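Local coordinates for endoglucanase, glycoside hydrolase family 5 protein (Cytophaga hutchinsonii, PDB 5IHS) that probably hydrolyses internal beta-1,4-glucosidic bonds of cellulose, as an endoglucanase that may take part in the bacterium's growth on crystalline cellulose, at residues Q137-G148 with G177-D186. Numbering follows the deposited sequence. Where two conformers were deposited one is given.
Sequences QRFFSEMAKKYG and GVITKIRVYD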
loop_
_atom_site.group_PDB
_atom_site.type_symbol
_atom_site.label_atom_id
_atom_site.label_comp_id
_atom_site.label_asym_id
_atom_site.label_seq_id
_atom_site.Cartn_x
_atom_site.Cartn_y
_atom_site.Cartn_z
ATOM N N GLN A 137 18.568 -1.778 -0.736
ATOM C CA GLN A 137 19.044 -1.828 0.638
ATOM C C GLN A 137 19.456 -0.446 1.115
ATOM O O GLN A 137 19.186 -0.071 2.260
ATOM C CB GLN A 137 20.212 -2.809 0.740
ATOM C CG GLN A 137 19.785 -4.263 0.634
ATOM C CD GLN A 137 20.964 -5.215 0.655
ATOM O OE1 GLN A 137 22.089 -4.839 1.015
ATOM N NE2 GLN A 137 20.719 -6.459 0.275
ATOM N N ARG A 138 20.109 0.328 0.248
ATOM C CA ARG A 138 20.528 1.676 0.621
ATOM C C ARG A 138 19.316 2.548 0.927
ATOM O O ARG A 138 19.272 3.248 1.949
ATOM C CB ARG A 138 21.367 2.281 -0.514
ATOM C CG ARG A 138 21.914 3.671 -0.229
ATOM C CD ARG A 138 22.982 4.088 -1.254
ATOM N NE ARG A 138 22.482 4.120 -2.632
ATOM C CZ ARG A 138 22.799 3.247 -3.593
ATOM N NH1 ARG A 138 22.282 3.389 -4.807
ATOM N NH2 ARG A 138 23.629 2.241 -3.365
ATOM N N PHE A 139 18.315 2.507 0.045
ATOM C CA PHE A 139 17.104 3.298 0.234
ATOM C C PHE A 139 16.415 2.944 1.545
ATOM O O PHE A 139 16.066 3.824 2.342
ATOM C CB PHE A 139 16.148 3.069 -0.934
ATOM C CG PHE A 139 14.808 3.705 -0.725
ATOM C CD1 PHE A 139 14.666 5.080 -0.790
ATOM C CD2 PHE A 139 13.689 2.935 -0.451
ATOM C CE1 PHE A 139 13.435 5.678 -0.587
ATOM C CE2 PHE A 139 12.456 3.528 -0.244
ATOM C CZ PHE A 139 12.327 4.904 -0.310
ATOM N N PHE A 140 16.184 1.653 1.776
ATOM C CA PHE A 140 15.457 1.257 2.972
ATOM C C PHE A 140 16.269 1.487 4.236
ATOM O O PHE A 140 15.690 1.811 5.278
ATOM C CB PHE A 140 14.931 -0.169 2.844
ATOM C CG PHE A 140 13.649 -0.231 2.076
ATOM C CD1 PHE A 140 12.488 0.285 2.626
ATOM C CD2 PHE A 140 13.599 -0.743 0.791
ATOM C CE1 PHE A 140 11.295 0.290 1.917
ATOM C CE2 PHE A 140 12.396 -0.749 0.079
ATOM C CZ PHE A 140 11.244 -0.234 0.655
ATOM N N SER A 141 17.597 1.338 4.179
ATOM C CA SER A 141 18.426 1.690 5.330
ATOM C C SER A 141 18.260 3.161 5.687
ATOM O O SER A 141 18.149 3.526 6.866
ATOM C CB SER A 141 19.900 1.413 5.031
ATOM O OG SER A 141 20.169 0.033 4.943
ATOM N N GLU A 142 18.262 4.031 4.677
ATOM C CA GLU A 142 18.095 5.460 4.934
ATOM C C GLU A 142 16.734 5.758 5.547
ATOM O O GLU A 142 16.627 6.547 6.495
ATOM C CB GLU A 142 18.257 6.238 3.636
ATOM C CG GLU A 142 19.673 6.248 3.148
ATOM C CD GLU A 142 19.834 6.912 1.804
ATOM O OE1 GLU A 142 18.853 7.497 1.301
ATOM O OE2 GLU A 142 20.955 6.853 1.252
ATOM N N MET A 143 15.677 5.148 5.009
ATOM C CA MET A 143 14.343 5.401 5.536
ATOM C C MET A 143 14.212 4.882 6.957
ATOM O O MET A 143 13.637 5.557 7.818
ATOM C CB MET A 143 13.282 4.775 4.620
ATOM C CG MET A 143 13.182 5.380 3.216
ATOM S SD MET A 143 12.770 7.132 3.197
ATOM C CE MET A 143 14.387 7.786 2.979
ATOM N N ALA A 144 14.728 3.681 7.217
ATOM C CA ALA A 144 14.635 3.101 8.549
ATOM C C ALA A 144 15.470 3.883 9.556
ATOM O O ALA A 144 15.058 4.059 10.705
ATOM C CB ALA A 144 15.062 1.637 8.492
ATOM N N LYS A 145 16.645 4.363 9.153
ATOM C CA LYS A 145 17.444 5.159 10.082
ATOM C C LYS A 145 16.714 6.443 10.458
ATOM O O LYS A 145 16.745 6.871 11.617
ATOM C CB LYS A 145 18.815 5.461 9.480
ATOM C CG LYS A 145 19.761 6.165 10.461
ATOM C CD LYS A 145 21.179 6.312 9.913
ATOM C CE LYS A 145 22.108 6.931 10.955
ATOM N NZ LYS A 145 23.513 7.116 10.478
ATOM N N LYS A 146 16.055 7.075 9.492
ATOM C CA LYS A 146 15.390 8.342 9.770
ATOM C C LYS A 146 14.086 8.144 10.532
ATOM O O LYS A 146 13.796 8.895 11.472
ATOM C CB LYS A 146 15.125 9.087 8.465
ATOM C CG LYS A 146 14.435 10.435 8.680
ATOM C CD LYS A 146 14.478 11.306 7.440
ATOM C CE LYS A 146 13.916 12.710 7.702
ATOM N NZ LYS A 146 13.709 13.454 6.439
ATOM N N TYR A 147 13.288 7.154 10.144
ATOM C CA TYR A 147 11.927 7.024 10.646
ATOM C C TYR A 147 11.729 5.816 11.556
ATOM O O TYR A 147 10.593 5.536 11.953
ATOM C CB TYR A 147 10.959 6.961 9.464
ATOM C CG TYR A 147 10.946 8.213 8.608
ATOM C CD1 TYR A 147 10.420 9.395 9.094
ATOM C CD2 TYR A 147 11.451 8.210 7.318
ATOM C CE1 TYR A 147 10.385 10.542 8.313
ATOM C CE2 TYR A 147 11.425 9.346 6.533
ATOM C CZ TYR A 147 10.896 10.516 7.035
ATOM O OH TYR A 147 10.880 11.648 6.233
ATOM N N GLY A 148 12.806 5.112 11.917
ATOM C CA GLY A 148 12.674 3.817 12.560
ATOM C C GLY A 148 11.910 3.818 13.867
ATOM O O GLY A 148 11.276 2.819 14.214
ATOM N N GLY A 177 17.288 -9.803 2.480
ATOM C CA GLY A 177 18.390 -8.857 2.555
ATOM C C GLY A 177 17.934 -7.463 2.942
ATOM O O GLY A 177 18.588 -6.779 3.732
ATOM N N VAL A 178 16.809 -7.015 2.378
ATOM C CA VAL A 178 16.281 -5.694 2.713
ATOM C C VAL A 178 15.738 -5.666 4.141
ATOM O O VAL A 178 15.946 -4.697 4.881
ATOM C CB VAL A 178 15.229 -5.247 1.682
ATOM C CG1 VAL A 178 14.599 -3.920 2.096
ATOM C CG2 VAL A 178 15.862 -5.101 0.301
ATOM N N ILE A 179 15.028 -6.719 4.553
ATOM C CA ILE A 179 14.509 -6.784 5.919
ATOM C C ILE A 179 15.638 -6.646 6.936
ATOM O O ILE A 179 15.516 -5.917 7.927
ATOM C CB ILE A 179 13.692 -8.075 6.123
ATOM C CG1 ILE A 179 12.398 -8.028 5.292
ATOM C CG2 ILE A 179 13.367 -8.298 7.598
ATOM C CD1 ILE A 179 11.744 -9.383 5.129
ATOM N N THR A 180 16.740 -7.371 6.732
ATOM C CA THR A 180 17.856 -7.268 7.666
ATOM C C THR A 180 18.334 -5.829 7.781
ATOM O O THR A 180 18.619 -5.346 8.881
ATOM C CB THR A 180 18.988 -8.191 7.218
ATOM O OG1 THR A 180 18.526 -9.544 7.261
ATOM C CG2 THR A 180 20.204 -8.050 8.124
ATOM N N LYS A 181 18.430 -5.127 6.654
ATOM C CA LYS A 181 18.860 -3.733 6.683
ATOM C C LYS A 181 17.869 -2.846 7.433
ATOM O O LYS A 181 18.269 -1.988 8.230
ATOM C CB LYS A 181 19.101 -3.228 5.265
ATOM C CG LYS A 181 20.306 -3.861 4.582
ATOM C CD LYS A 181 21.624 -3.306 5.115
ATOM C CE LYS A 181 22.820 -3.881 4.382
ATOM N NZ LYS A 181 23.074 -5.264 4.803
ATOM N N ILE A 182 16.570 -3.025 7.191
ATOM C CA ILE A 182 15.569 -2.239 7.908
ATOM C C ILE A 182 15.672 -2.478 9.409
ATOM O O ILE A 182 15.611 -1.538 10.214
ATOM C CB ILE A 182 14.162 -2.578 7.385
ATOM C CG1 ILE A 182 13.983 -2.055 5.958
ATOM C CG2 ILE A 182 13.098 -1.983 8.297
ATOM C CD1 ILE A 182 12.719 -2.552 5.283
ATOM N N ARG A 183 15.810 -3.746 9.801
ATOM C CA ARG A 183 15.775 -4.147 11.200
ATOM C C ARG A 183 16.994 -3.676 11.993
ATOM O O ARG A 183 16.953 -3.711 13.228
ATOM C CB ARG A 183 15.566 -5.669 11.286
ATOM C CG ARG A 183 14.192 -6.126 10.795
ATOM C CD ARG A 183 13.097 -5.725 11.771
ATOM N NE ARG A 183 11.770 -6.184 11.358
ATOM C CZ ARG A 183 10.690 -5.427 11.181
ATOM N NH1 ARG A 183 10.730 -4.107 11.346
ATOM N NH2 ARG A 183 9.545 -6.016 10.820
ATOM N N VAL A 184 18.062 -3.212 11.333
ATOM C CA VAL A 184 19.149 -2.548 12.060
ATOM C C VAL A 184 18.605 -1.360 12.836
ATOM O O VAL A 184 19.030 -1.086 13.963
ATOM C CB VAL A 184 20.258 -2.097 11.084
ATOM C CG1 VAL A 184 21.297 -1.224 11.786
ATOM C CG2 VAL A 184 20.932 -3.285 10.428
ATOM N N TYR A 185 17.680 -0.613 12.227
ATOM C CA TYR A 185 17.214 0.664 12.747
ATOM C C TYR A 185 15.756 0.672 13.167
ATOM O O TYR A 185 15.360 1.553 13.931
ATOM C CB TYR A 185 17.389 1.764 11.687
ATOM C CG TYR A 185 18.818 2.009 11.303
ATOM C CD1 TYR A 185 19.681 2.645 12.179
ATOM C CD2 TYR A 185 19.308 1.619 10.066
ATOM C CE1 TYR A 185 20.999 2.870 11.849
ATOM C CE2 TYR A 185 20.638 1.840 9.722
ATOM C CZ TYR A 185 21.473 2.469 10.618
ATOM O OH TYR A 185 22.795 2.704 10.305
ATOM N N ASP A 186 14.941 -0.238 12.656
ATOM C CA ASP A 186 13.504 -0.234 12.914
ATOM C C ASP A 186 13.138 -1.658 13.295
ATOM O O ASP A 186 13.013 -2.529 12.429
ATOM C CB ASP A 186 12.731 0.229 11.692
ATOM C CG ASP A 186 11.256 0.394 11.973
ATOM O OD1 ASP A 186 10.726 -0.350 12.834
ATOM O OD2 ASP A 186 10.631 1.276 11.328
HETATM O O HOH W 1 20.703 -0.831 7.584
HETATM O O HOH W 2 24.607 4.376 10.802
#
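The ring of Y185 has an aliphatic carbon over each face: K145 CB sits 3.8 Å from the ring centroid, only 6° off the normal, in a CH-pi contact, while CG1 of the neighbouring V184 covers the opposite face. K145 swings CG away from its own N (chi1 -174°) and then runs extended, which carries CG and CD along the ring toward the phenol end, where one water joins K145 NZ to Y185 OH. The F140 ring has F139 CD2 over the centre of one face; V178 CG1 comes in obliquely, 3.6 Å from F140 CD2, and I182 CD1 is also oblique to the ring. Between these two aromatics A144 brings its CB within 4.1 Å of I182 CG2. Q137 stretches across K181, its OE1 3.6 Å from K181 CE, and lays its CG against V178 CG2; an alanine here would probably leave V178 and the aliphatic part of K181 less covered. The axes of segments 137-147 and 177-185 approach to 8.0 Å, crossing at -21°. F140, A144 and I182 also touch Y155 of barrel strand 153-156, which lies in the chain between helices 133-147 and 167-185; this is the near-parallel pairing of consecutive outer helices around a TIM barrel, the fold of family 5 glycoside hydrolases.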